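Local structure of protein CbbY (Rhodobacter sphaeroides, 4UAS) at residues A[190-195]-A[209-214]. The protein is a magnesium-dependent phosphatase that selectively dephosphorylates xylulose-1,5-bisphosphate, a potent inhibitor made by Rubisco itself. Numbering follows the deposited sequence.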
loop_
_atom_site.group_PDB
_atom_site.type_symbol
_atom_site.label_atom_id
_atom_site.label_comp_id
_atom_site.label_asym_id
_atom_site.label_seq_id
_atom_site.Cartn_x
_atom_site.Cartn_y
_atom_site.Cartn_z
ATOM N N ARG A 190 -5.498 1.099 16.359
ATOM C CA ARG A 190 -5.004 2.460 16.292
ATOM C C ARG A 190 -4.223 2.660 15.008
ATOM O O ARG A 190 -3.565 1.747 14.506
ATOM C CB ARG A 190 -4.188 2.785 17.494
ATOM C CG ARG A 190 -5.124 2.912 18.796
ATOM C CD ARG A 190 -4.479 3.422 20.048
ATOM N NE ARG A 190 -3.262 2.623 20.253
ATOM C CZ ARG A 190 -1.998 3.025 20.096
ATOM N NH1 ARG A 190 -1.771 4.232 19.577
ATOM N NH2 ARG A 190 -0.981 2.175 20.344
ATOM N N CYS A 191 -4.300 3.868 14.463
ATOM C CA CYS A 191 -3.758 4.096 13.124
ATOM C C CYS A 191 -3.124 5.510 13.062
ATOM O O CYS A 191 -3.743 6.492 13.428
ATOM C CB CYS A 191 -4.873 3.974 12.096
ATOM S SG CYS A 191 -4.317 4.151 10.377
ATOM N N ILE A 192 -1.856 5.495 12.666
ATOM C CA ILE A 192 -1.059 6.712 12.401
ATOM C C ILE A 192 -1.073 6.959 10.905
ATOM O O ILE A 192 -0.660 6.089 10.155
ATOM C CB ILE A 192 0.393 6.453 12.753
ATOM C CG1 ILE A 192 0.528 5.833 14.146
ATOM C CG2 ILE A 192 1.161 7.759 12.625
ATOM C CD1 ILE A 192 -0.126 6.651 15.217
ATOM N N VAL A 193 -1.538 8.150 10.500
ATOM C CA VAL A 193 -1.620 8.516 9.120
ATOM C C VAL A 193 -0.560 9.566 8.781
ATOM O O VAL A 193 -0.470 10.581 9.475
ATOM C CB VAL A 193 -3.028 8.994 8.727
ATOM C CG1 VAL A 193 -3.055 9.492 7.294
ATOM C CG2 VAL A 193 -4.062 7.919 8.941
ATOM N N SER A 194 0.115 9.394 7.653
ATOM C CA SER A 194 0.895 10.481 7.023
ATOM C C SER A 194 0.559 10.479 5.557
ATOM O O SER A 194 0.891 9.532 4.844
ATOM C CB SER A 194 2.376 10.340 7.200
ATOM O OG SER A 194 3.039 11.496 6.641
ATOM N N PRO A 195 -0.180 11.501 5.060
ATOM C CA PRO A 195 -0.588 11.487 3.644
ATOM C C PRO A 195 0.522 11.789 2.697
ATOM O O PRO A 195 1.620 12.165 3.087
ATOM C CB PRO A 195 -1.704 12.501 3.583
ATOM C CG PRO A 195 -1.398 13.402 4.630
ATOM C CD PRO A 195 -0.666 12.704 5.778
ATOM N N ARG A 209 -2.904 9.668 15.205
ATOM C CA ARG A 209 -2.022 10.802 14.920
ATOM C C ARG A 209 -2.108 11.026 13.409
ATOM O O ARG A 209 -2.249 10.115 12.633
ATOM C CB ARG A 209 -0.574 10.568 15.334
ATOM C CG ARG A 209 -0.370 10.291 16.811
ATOM C CD ARG A 209 1.075 10.043 17.192
ATOM N NE ARG A 209 1.931 11.199 17.005
ATOM C CZ ARG A 209 3.246 11.119 17.043
ATOM N NH1 ARG A 209 3.864 9.960 17.259
ATOM N NH2 ARG A 209 3.985 12.195 16.778
ATOM N N LEU A 210 -1.933 12.312 13.034
ATOM C CA LEU A 210 -1.900 12.736 11.638
ATOM C C LEU A 210 -0.611 13.522 11.491
ATOM O O LEU A 210 -0.481 14.601 12.096
ATOM C CB LEU A 210 -3.114 13.530 11.248
ATOM C CG LEU A 210 -3.149 14.059 9.848
ATOM C CD1 LEU A 210 -3.172 12.917 8.838
ATOM C CD2 LEU A 210 -4.373 14.937 9.644
ATOM N N LEU A 211 0.336 13.018 10.717
ATOM C CA LEU A 211 1.694 13.537 10.663
ATOM C C LEU A 211 2.049 13.982 9.268
ATOM O O LEU A 211 1.707 13.306 8.276
ATOM C CB LEU A 211 2.676 12.414 11.028
ATOM C CG LEU A 211 2.475 11.760 12.414
ATOM C CD1 LEU A 211 3.525 10.690 12.594
ATOM C CD2 LEU A 211 2.508 12.748 13.534
ATOM N N ASP A 212 2.828 15.049 9.164
ATOM C CA ASP A 212 3.382 15.408 7.895
ATOM C C ASP A 212 4.433 14.463 7.377
ATOM O O ASP A 212 4.664 14.355 6.165
ATOM C CB ASP A 212 3.972 16.840 7.952
ATOM C CG ASP A 212 2.944 17.957 8.056
ATOM O OD1 ASP A 212 1.770 17.723 7.770
ATOM O OD2 ASP A 212 3.360 19.087 8.426
ATOM N N SER A 213 5.104 13.746 8.284
ATOM C CA SER A 213 6.126 12.794 7.946
ATOM C C SER A 213 6.186 11.715 9.009
ATOM O O SER A 213 6.065 12.033 10.180
ATOM C CB SER A 213 7.502 13.475 7.935
ATOM O OG SER A 213 8.550 12.535 7.700
ATOM N N PHE A 214 6.414 10.455 8.606
ATOM C CA PHE A 214 6.684 9.407 9.591
ATOM C C PHE A 214 7.978 9.655 10.407
ATOM O O PHE A 214 8.151 9.053 11.459
ATOM C CB PHE A 214 6.643 8.014 9.015
ATOM C CG PHE A 214 5.261 7.630 8.494
ATOM C CD1 PHE A 214 4.199 7.479 9.354
ATOM C CD2 PHE A 214 5.063 7.354 7.154
ATOM C CE1 PHE A 214 2.994 7.052 8.899
ATOM C CE2 PHE A 214 3.840 6.930 6.696
ATOM C CZ PHE A 214 2.759 6.818 7.559
HETATM O O HOH W 1 2.404 14.344 4.522
#
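The carbonyl oxygen of Leu211 receives the hydroxyl of Ser194, with OG and O 2.8 Å apart, just where the last two strands of the parallel HAD-fold sheet run out. The donor stands above the carbonyl plane, 45° out of it, and the CA of Ser194 makes a C-H...O contact with the same oxygen. It is an example of a side chain continuing a strand pairing after the backbone bonds stop, for the next residue, Pro195, has no N-H to offer. Before it, the N-H of Val193 goes to O of Arg209 (N to O 3.0 Å) and O of Val193 accepts the N-H of Leu211 (O to N 2.9 Å), so its N-H and its C=O both turn to segment 209-214.

The two sides of this pairing are packed differently. With Val193, Leu210 lays CD1 against CG1 at 3.8 Å and also reaches CD of Pro195. Beside Ile192, in the conformer described, Arg209 runs the same way, its aliphatic stem along CD1, while its guanidinium turns off to the carbonyls of Leu217, Gly222 and Glu216. CG2 of Ile192, placed anti to the backbone N, meets CD1 of Leu211.

Phe214 also touches Leu174 of strand 171-175, and its side chain lies about 7 Å from that of Asp8, the probable nucleophile. Over its ring sits CB of Ser194, 3.6 Å from the centroid, a CH-pi contact, while O of Ile192 lies at the edge, 4.0 Å from CE1.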